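HI1317 (Haemophilus influenzae, PDB 1JOV) probably interconverts the alpha and beta anomers of glucose 6-phosphate, as a glucose-6-phosphate 1-epimerase of the aldose 1-epimerase family. Local coordinates at residues 225-230 with 243-248; 156-161 with 185-190. All coordinates share one frame; numbering follows the deposited sequence.

Interaction 1 of 2, residues 225-230 with 243-248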
ATOM      1  N   LEU A 225       9.366   3.048  -7.581  1.00 20.99           N
ATOM      2  CA  LEU A 225       9.690   4.068  -6.587  1.00 27.96           C
ATOM      3  C   LEU A 225       9.070   5.313  -7.137  1.00 31.09           C
ATOM      4  O   LEU A 225       9.331   5.647  -8.295  1.00 29.33           O
ATOM      5  CB  LEU A 225      11.196   4.229  -6.485  1.00 25.02           C
ATOM      6  CG  LEU A 225      11.693   5.245  -5.454  1.00 33.56           C
ATOM      7  CD1 LEU A 225      11.358   4.833  -4.034  1.00 26.82           C
ATOM      8  CD2 LEU A 225      13.242   5.342  -5.641  1.00 25.37           C
ATOM      9  N   TRP A 226       8.225   5.999  -6.333  1.00 24.78           N
ATOM     10  CA  TRP A 226       7.450   7.141  -6.857  1.00 23.75           C
ATOM     11  C   TRP A 226       7.202   8.278  -5.850  1.00 27.42           C
ATOM     12  O   TRP A 226       6.791   8.036  -4.741  1.00 24.20           O
ATOM     13  CB  TRP A 226       6.067   6.727  -7.300  1.00 25.86           C
ATOM     14  CG  TRP A 226       5.189   7.841  -7.775  1.00 26.25           C
ATOM     15  CD1 TRP A 226       5.425   8.722  -8.820  1.00 30.85           C
ATOM     16  CD2 TRP A 226       3.969   8.298  -7.150  1.00 25.89           C
ATOM     17  NE1 TRP A 226       4.395   9.619  -8.928  1.00 30.05           N
ATOM     18  CE2 TRP A 226       3.471   9.363  -7.930  1.00 30.86           C
ATOM     19  CE3 TRP A 226       3.188   7.834  -6.061  1.00 25.55           C
ATOM     20  CZ2 TRP A 226       2.304  10.031  -7.600  1.00 21.63           C
ATOM     21  CZ3 TRP A 226       2.013   8.504  -5.732  1.00 28.18           C
ATOM     22  CH2 TRP A 226       1.553   9.562  -6.510  1.00 22.93           C
ATOM     23  N   ASN A 227       7.430   9.536  -6.282  1.00 31.00           N
ATOM     24  CA  ASN A 227       7.140  10.765  -5.504  1.00 27.84           C
ATOM     25  C   ASN A 227       6.810  11.813  -6.556  1.00 30.54           C
ATOM     26  O   ASN A 227       7.602  12.031  -7.464  1.00 28.21           O
ATOM     27  CB  ASN A 227       8.305  11.164  -4.565  1.00 27.28           C
ATOM     28  CG  ASN A 227       7.943  12.383  -3.663  1.00 30.08           C
ATOM     29  OD1 ASN A 227       7.717  13.495  -4.192  1.00 30.63           O
ATOM     30  ND2 ASN A 227       7.763  12.153  -2.351  1.00 23.43           N
ATOM     31  N   PRO A 228       5.615  12.360  -6.525  1.00 25.16           N
ATOM     32  CA  PRO A 228       5.147  13.235  -7.589  1.00 27.31           C
ATOM     33  C   PRO A 228       5.852  14.618  -7.527  1.00 33.79           C
ATOM     34  O   PRO A 228       5.770  15.409  -8.480  1.00 33.19           O
ATOM     35  CB  PRO A 228       3.651  13.398  -7.269  1.00 28.06           C
ATOM     36  CG  PRO A 228       3.554  13.211  -5.790  1.00 29.52           C
ATOM     37  CD  PRO A 228       4.617  12.229  -5.455  1.00 26.65           C
ATOM     38  N   TRP A 229       6.449  14.902  -6.398  1.00 29.71           N
ATOM     39  CA  TRP A 229       7.229  16.121  -6.205  1.00 42.82           C
ATOM     40  C   TRP A 229       6.305  17.323  -6.509  1.00 25.47           C
ATOM     41  O   TRP A 229       5.331  17.553  -5.790  1.00 31.68           O
ATOM     42  CB  TRP A 229       8.540  16.044  -7.028  1.00 45.86           C
ATOM     43  CG  TRP A 229       9.555  17.097  -6.681  1.00 44.52           C
ATOM     44  CD1 TRP A 229       9.729  18.286  -7.336  1.00 40.95           C
ATOM     45  CD2 TRP A 229      10.515  17.076  -5.613  1.00 31.87           C
ATOM     46  NE1 TRP A 229      10.730  19.018  -6.748  1.00 38.24           N
ATOM     47  CE2 TRP A 229      11.258  18.283  -5.712  1.00 32.30           C
ATOM     48  CE3 TRP A 229      10.845  16.153  -4.593  1.00 25.85           C
ATOM     49  CZ2 TRP A 229      12.218  18.632  -4.812  1.00 43.85           C
ATOM     50  CZ3 TRP A 229      11.870  16.486  -3.715  1.00 52.40           C
ATOM     51  CH2 TRP A 229      12.530  17.728  -3.834  1.00 27.05           C
ATOM     52  N   HIS A 230       6.567  18.088  -7.585  1.00 39.05           N
ATOM     53  CA  HIS A 230       5.706  19.269  -7.830  1.00 41.98           C
ATOM     54  C   HIS A 230       4.463  19.108  -8.705  1.00 35.13           C
ATOM     55  O   HIS A 230       3.689  20.048  -8.867  1.00 43.06           O
ATOM     56  CB  HIS A 230       6.524  20.448  -8.339  1.00 56.06           C
ATOM     57  CG  HIS A 230       7.256  21.161  -7.253  1.00 46.35           C
ATOM     58  ND1 HIS A 230       7.948  22.327  -7.474  1.00 66.83           N
ATOM     59  CD2 HIS A 230       7.337  20.915  -5.928  1.00 40.12           C
ATOM     60  CE1 HIS A 230       8.466  22.746  -6.335  1.00 73.51           C
ATOM     61  NE2 HIS A 230       8.110  21.905  -5.381  1.00 53.02           N
ATOM     62  N   LYS A 243       5.769  14.545   2.609  1.00 30.74           N
ATOM     63  CA  LYS A 243       5.633  13.664   3.765  1.00 22.54           C
ATOM     64  C   LYS A 243       5.368  12.222   3.346  1.00 28.87           C
ATOM     65  O   LYS A 243       5.040  11.379   4.201  1.00 29.85           O
ATOM     66  CB  LYS A 243       4.499  14.160   4.701  1.00 25.99           C
ATOM     67  CG  LYS A 243       4.708  15.574   5.286  1.00 31.47           C
ATOM     68  CD  LYS A 243       5.592  15.647   6.503  1.00 48.33           C
ATOM     69  CE  LYS A 243       5.460  17.042   7.123  1.00 62.61           C
ATOM     70  NZ  LYS A 243       5.531  18.169   6.114  1.00 43.54           N
ATOM     71  N   MET A 244       5.598  11.912   2.079  1.00 26.14           N
ATOM     72  CA  MET A 244       5.278  10.557   1.572  1.00 26.10           C
ATOM     73  C   MET A 244       6.343  10.099   0.571  1.00 29.56           C
ATOM     74  O   MET A 244       7.134  10.881   0.022  1.00 26.61           O
ATOM     75  CB  MET A 244       3.922  10.538   0.905  1.00 22.92           C
ATOM     76  CG  MET A 244       3.773  11.516  -0.207  1.00 26.89           C
ATOM     77  SD  MET A 244       4.433  11.016  -1.762  1.00 33.55           S
ATOM     78  CE  MET A 244       3.027  10.195  -2.271  1.00 31.90           C
ATOM     79  N   LEU A 245       6.413   8.790   0.419  1.00 25.38           N
ATOM     80  CA  LEU A 245       7.182   8.176  -0.630  1.00 27.80           C
ATOM     81  C   LEU A 245       6.554   6.795  -0.886  1.00 22.86           C
ATOM     82  O   LEU A 245       6.340   6.015   0.052  1.00 22.97           O
ATOM     83  CB  LEU A 245       8.620   8.018  -0.224  1.00 27.44           C
ATOM     84  CG  LEU A 245       9.577   7.336  -1.192  1.00 25.52           C
ATOM     85  CD1 LEU A 245       9.495   8.119  -2.509  1.00 32.82           C
ATOM     86  CD2 LEU A 245      11.012   7.325  -0.628  1.00 30.05           C
ATOM     87  N   CYS A 246       6.337   6.511  -2.154  1.00 19.94           N
ATOM     88  CA  CYS A 246       5.875   5.149  -2.526  1.00 22.82           C
ATOM     89  C   CYS A 246       7.003   4.220  -2.963  1.00 28.45           C
ATOM     90  O   CYS A 246       7.793   4.562  -3.846  1.00 23.06           O
ATOM     91  CB  CYS A 246       4.862   5.265  -3.638  1.00 23.78           C
ATOM     92  SG  CYS A 246       3.273   5.950  -3.085  1.00 23.90           S
ATOM     93  N   LEU A 247       7.044   3.025  -2.357  1.00 21.99           N
ATOM     94  CA  LEU A 247       7.962   1.938  -2.717  1.00 22.54           C
ATOM     95  C   LEU A 247       6.993   0.746  -2.914  1.00 21.42           C
ATOM     96  O   LEU A 247       6.620   0.080  -1.941  1.00 21.37           O
ATOM     97  CB  LEU A 247       9.051   1.671  -1.692  1.00 22.38           C
ATOM     98  CG  LEU A 247      10.268   1.043  -2.368  1.00 28.13           C
ATOM     99  CD1 LEU A 247      11.484   1.078  -1.458  1.00 31.19           C
ATOM    100  CD2 LEU A 247       9.977  -0.393  -2.794  1.00 32.62           C
ATOM    101  N   GLU A 248       6.561   0.556  -4.132  1.00 18.21           N
ATOM    102  CA  GLU A 248       5.550  -0.399  -4.499  1.00 20.69           C
ATOM    103  C   GLU A 248       6.045  -1.820  -4.788  1.00 23.49           C
ATOM    104  O   GLU A 248       6.998  -2.018  -5.559  1.00 19.42           O
ATOM    105  CB  GLU A 248       4.829   0.073  -5.749  1.00 18.25           C
ATOM    106  CG  GLU A 248       4.374   1.516  -5.685  1.00 21.17           C
ATOM    107  CD  GLU A 248       3.840   2.083  -6.991  1.00 23.29           C
ATOM    108  OE1 GLU A 248       3.418   1.294  -7.844  1.00 25.57           O
ATOM    109  OE2 GLU A 248       3.840   3.323  -7.155  1.00 26.10           O
TER
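Trp226 and Cys246 face each other as an antiparallel hydrogen-bonded pair, and the tryptophan side chain shows how one large residue can span several neighbours along a facing strand. Its CB starts beside Cys246 CB, with Glu248 OE2 4.1 Å from Trp226 CB. CG stands anti to the backbone N (chi1 177°), and chi2 of 59° turns the six-membered ring to the cysteine. CE3 meets Cys246 SG at 3.5 Å, and the sulfur lies near the ring plane, an edge-on sulfur-aromatic contact. Farther out, Trp226 CZ3 reaches the methyl CE of Met244 at 4.0 Å. One indole face carries CD of Pro228, offset toward the rim. The backbone beneath is tied twice: Trp226 N donates to Cys246 O (2.9 Å) and Cys246 N to Trp226 O (3.0 Å).

These strands, 222-227 and 244-251, are neighbours in the antiparallel seven-stranded sheet of a galactose mutarotase-like beta fold. Strand 244-251 brings Glu248, a predicted active-site residue, beside His150, the other predicted one, on the adjoining strand 145-154. Trp226, Met244 and Cys246 also pack on Tyr152 of that strand.

Leu225, Leu245 and Leu247 occupy the opposite face, where Leu225 CD1 touches Leu245 CD1 at 4.1 Å and Leu225 leans on Cys193, which is disulfide-bonded to Cys170. Where strand 222-227 ends, Asn227 OD1 accepts from Trp229 N (2.9 Å) in an Asx turn. Asn227 ND2 donates to Tyr241 O and lies 3.6 Å from Met244 SD; the methionine chain, bent at chi2 and chi3, continues past this amide to bring its methyl to the indole.

Interaction 2 of 2, residues 156-161 with 185-190; sequences GDINQV and RHISEN
The amide of Asn159 meets Ile187 through a water rather than directly: water 2 donates to Asn159 OD1 at 2.9 Å and to the carbonyl oxygen of Ile187 at 2.8 Å. The imidazole of His186 is poorly ordered and swings off from the contact; His186 CB comes 3.8 Å from Val161 O. Water 1 accepts from Ile187 N (2.7 Å) and also lies 2.7 Å from Ile158 O and 3.0 Å from Val161 O; it has more acceptors in reach than its two protons can serve at once, so which it donates to is not fixed.

The loop 156-161 carries the chain from strand 145-154 of the seven-stranded sheet to strand 161-164, an outermost strand of the eight-stranded sheet, through a short 3-10 segment at 158-159. Gln160 N closes this turn on Asp157 O. Residues 185-190 lead into strand 191-196.

Beside the water-mediated bonds, the direct side-chain contact is apolar. Ile158 and Ile187 cross at about a right angle; Ile158 CG1 stands anti to the backbone N (chi1 -169°) and the chain then bends at chi2, bringing CD1 to 3.7 Å from Ile187 CB. Ile187 in turn packs on Leu225 and Asn227.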
ATOM      1  N   GLY A 156       9.134  12.048   7.550  1.00 31.40           N
ATOM      2  CA  GLY A 156       9.233  13.426   8.066  1.00 34.01           C
ATOM      3  C   GLY A 156       9.454  14.521   7.042  1.00 31.51           C
ATOM      4  O   GLY A 156       8.778  15.575   7.069  1.00 32.41           O
ATOM      5  N   ASP A 157      10.315  14.231   6.053  1.00 29.78           N
ATOM      6  CA  ASP A 157      10.611  15.206   4.998  1.00 39.08           C
ATOM      7  C   ASP A 157      11.234  14.482   3.846  1.00 28.72           C
ATOM      8  O   ASP A 157      12.237  13.770   4.044  1.00 31.68           O
ATOM      9  CB  ASP A 157      11.622  16.256   5.492  1.00 42.43           C
ATOM     10  CG  ASP A 157      11.547  17.594   4.692  1.00 56.14           C
ATOM     11  OD1 ASP A 157      11.063  17.620   3.527  1.00 43.67           O
ATOM     12  OD2 ASP A 157      11.939  18.688   5.154  1.00 48.71           O
ATOM     13  N   ILE A 158      10.625  14.624   2.658  1.00 29.66           N
ATOM     14  CA  ILE A 158      11.176  13.972   1.474  1.00 27.77           C
ATOM     15  C   ILE A 158      12.663  14.342   1.274  1.00 30.76           C
ATOM     16  O   ILE A 158      13.385  13.538   0.743  1.00 39.41           O
ATOM     17  CB  ILE A 158      10.371  14.267   0.196  1.00 37.77           C
ATOM     18  CG1 ILE A 158      10.844  13.351  -0.933  1.00 58.30           C
ATOM     19  CG2 ILE A 158      10.481  15.743  -0.191  1.00 31.76           C
ATOM     20  CD1 ILE A 158      10.837  11.866  -0.575  1.00 40.70           C
ATOM     21  N   ASN A 159      13.133  15.451   1.819  1.00 32.68           N
ATOM     22  CA  ASN A 159      14.550  15.789   1.646  1.00 36.93           C
ATOM     23  C   ASN A 159      15.545  15.072   2.533  1.00 38.53           C
ATOM     24  O   ASN A 159      16.756  15.116   2.286  1.00 40.91           O
ATOM     25  CB  ASN A 159      14.738  17.284   1.757  1.00 41.16           C
ATOM     26  CG  ASN A 159      13.928  17.981   0.771  1.00 41.37           C
ATOM     27  OD1 ASN A 159      13.922  17.588  -0.395  1.00 54.85           O
ATOM     28  ND2 ASN A 159      13.189  19.002   1.196  1.00 37.29           N
ATOM     29  N   GLN A 160      15.026  14.362   3.526  0.70 26.20           N
ATOM     30  CA  GLN A 160      15.824  13.721   4.496  0.70 33.16           C
ATOM     31  C   GLN A 160      15.643  12.213   4.403  0.70 33.23           C
ATOM     32  O   GLN A 160      15.907  11.551   5.376  0.70 27.58           O
ATOM     33  CB  GLN A 160      15.476  14.244   5.909  0.70 36.49           C
ATOM     34  CG  GLN A 160      15.873  15.708   6.184  0.70 42.66           C
ATOM     35  CD  GLN A 160      15.524  16.200   7.594  0.70 63.23           C
ATOM     36  OE1 GLN A 160      16.342  16.120   8.502  0.70 65.58           O
ATOM     37  NE2 GLN A 160      14.319  16.733   7.762  0.70 43.03           N
ATOM     38  N   VAL A 161      15.267  11.645   3.223  1.00 35.14           N
ATOM     39  CA  VAL A 161      15.106  10.193   3.133  1.00 38.92           C
ATOM     40  C   VAL A 161      16.159   9.522   2.208  1.00 27.58           C
ATOM     41  O   VAL A 161      16.531  10.082   1.178  1.00 30.25           O
ATOM     42  CB  VAL A 161      13.687   9.855   2.623  1.00 29.05           C
ATOM     43  CG1 VAL A 161      13.622   8.402   2.196  1.00 37.58           C
ATOM     44  CG2 VAL A 161      12.652  10.152   3.686  1.00 31.51           C
ATOM     45  N   ARG A 185      19.533   5.862  -2.742  1.00 32.98           N
ATOM     46  CA  ARG A 185      18.969   6.872  -3.618  1.00 38.54           C
ATOM     47  C   ARG A 185      18.287   7.839  -2.713  1.00 37.37           C
ATOM     48  O   ARG A 185      17.748   7.433  -1.691  1.00 35.46           O
ATOM     49  CB  ARG A 185      17.891   6.285  -4.560  1.00 34.43           C
ATOM     50  CG  ARG A 185      17.320   7.308  -5.510  1.00 45.41           C
ATOM     51  CD  ARG A 185      17.508   6.922  -6.989  1.00 30.20           C
ATOM     52  NE  ARG A 185      16.940   7.884  -7.915  1.00 42.18           N
ATOM     53  CZ  ARG A 185      16.085   7.570  -8.866  1.00 44.19           C
ATOM     54  NH1 ARG A 185      15.638   6.303  -8.984  1.00 38.79           N
ATOM     55  NH2 ARG A 185      15.670   8.514  -9.689  1.00 42.23           N
ATOM     56  N   HIS A 186      18.307   9.108  -3.111  1.00 38.92           N
ATOM     57  CA  HIS A 186      17.638  10.155  -2.378  1.00 46.03           C
ATOM     58  C   HIS A 186      16.709  10.730  -3.412  1.00 38.77           C
ATOM     59  O   HIS A 186      16.874  10.455  -4.598  1.00 39.27           O
ATOM     60  CB  HIS A 186      18.643  11.175  -1.828  1.00 71.77           C
ATOM     61  CG  HIS A 186      19.139  12.160  -2.841  1.00 72.24           C
ATOM     62  ND1 HIS A 186      19.109  13.522  -2.628  1.00 89.51           N
ATOM     63  CD2 HIS A 186      19.699  11.982  -4.060  1.00 86.21           C
ATOM     64  CE1 HIS A 186      19.620  14.141  -3.678  1.00 97.45           C
ATOM     65  NE2 HIS A 186      19.983  13.229  -4.562  1.00 93.65           N
ATOM     66  N   ILE A 187      15.718  11.483  -2.958  1.00 31.22           N
ATOM     67  CA  ILE A 187      14.689  12.054  -3.820  1.00 31.73           C
ATOM     68  C   ILE A 187      14.742  13.564  -3.761  1.00 34.48           C
ATOM     69  O   ILE A 187      14.456  14.174  -2.733  1.00 42.64           O
ATOM     70  CB  ILE A 187      13.310  11.542  -3.272  1.00 27.91           C
ATOM     71  CG1 ILE A 187      13.361  10.037  -2.968  1.00 36.04           C
ATOM     72  CG2 ILE A 187      12.168  11.915  -4.178  1.00 34.69           C
ATOM     73  CD1 ILE A 187      13.159   9.175  -4.187  1.00 37.04           C
ATOM     74  N   SER A 188      15.012  14.180  -4.902  1.00 42.53           N
ATOM     75  CA  SER A 188      15.189  15.610  -4.983  1.00 41.86           C
ATOM     76  C   SER A 188      14.476  16.109  -6.176  1.00 44.95           C
ATOM     77  O   SER A 188      14.834  17.151  -6.712  1.00 33.61           O
ATOM     78  CB  SER A 188      16.656  15.853  -5.192  1.00 43.64           C
ATOM     79  OG  SER A 188      17.114  15.134  -6.321  1.00 39.54           O
ATOM     80  N   GLU A 189      13.468  15.353  -6.589  1.00 33.84           N
ATOM     81  CA  GLU A 189      12.715  15.688  -7.756  1.00 28.77           C
ATOM     82  C   GLU A 189      11.684  14.601  -8.008  1.00 37.32           C
ATOM     83  O   GLU A 189      11.683  13.613  -7.317  1.00 31.40           O
ATOM     84  CB  GLU A 189      13.622  15.849  -8.959  1.00 30.50           C
ATOM     85  CG  GLU A 189      14.012  14.510  -9.553  1.00 28.95           C
ATOM     86  CD  GLU A 189      14.862  14.677 -10.775  1.00 55.47           C
ATOM     87  OE1 GLU A 189      16.089  14.750 -10.596  1.00 52.64           O
ATOM     88  OE2 GLU A 189      14.306  14.749 -11.889  1.00 49.44           O
ATOM     89  N   ASN A 190      10.806  14.828  -8.950  1.00 26.21           N
ATOM     90  CA  ASN A 190       9.788  13.851  -9.398  1.00 29.81           C
ATOM     91  C   ASN A 190      10.432  12.582  -9.875  1.00 46.51           C
ATOM     92  O   ASN A 190      11.190  12.594 -10.866  1.00 37.79           O
ATOM     93  CB  ASN A 190       8.920  14.423 -10.482  1.00 32.81           C
ATOM     94  CG  ASN A 190       7.870  13.493 -10.973  1.00 54.80           C
ATOM     95  OD1 ASN A 190       7.199  13.821 -11.966  1.00 37.98           O
ATOM     96  ND2 ASN A 190       7.644  12.367 -10.260  1.00 32.83           N
TER
HETATM   97  O   HOH W   1      15.606  12.465  -0.444  1.00 48.14           O
HETATM   98  O   HOH W   2      16.133  16.127  -1.638  1.00 48.34           O

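How the interactions relate
Interaction 1 is a buried contact inside one sheet, whereas interaction 2 joins two loops at the partly exposed margin of the same region, their centres about 9 Å apart. The first relies on direct backbone bonds between adjacent strands, with sulfur and indole on one face and leucines on the other; the second uses waters where paired strands would bond directly, alongside a single isoleucine pair. Strand 222-227 links them. Its Leu225 and Asn227 carry Ile187, Asn227 also meets Ile158, and Asn227 O receives a weak hydrogen bond from Asn190 ND2. Trp229, just beyond that strand, packs against Glu189 and Asn190. Only interaction 1 includes a predicted active-site residue, Glu248, whose side chain is about 11 Å from that of Ile187.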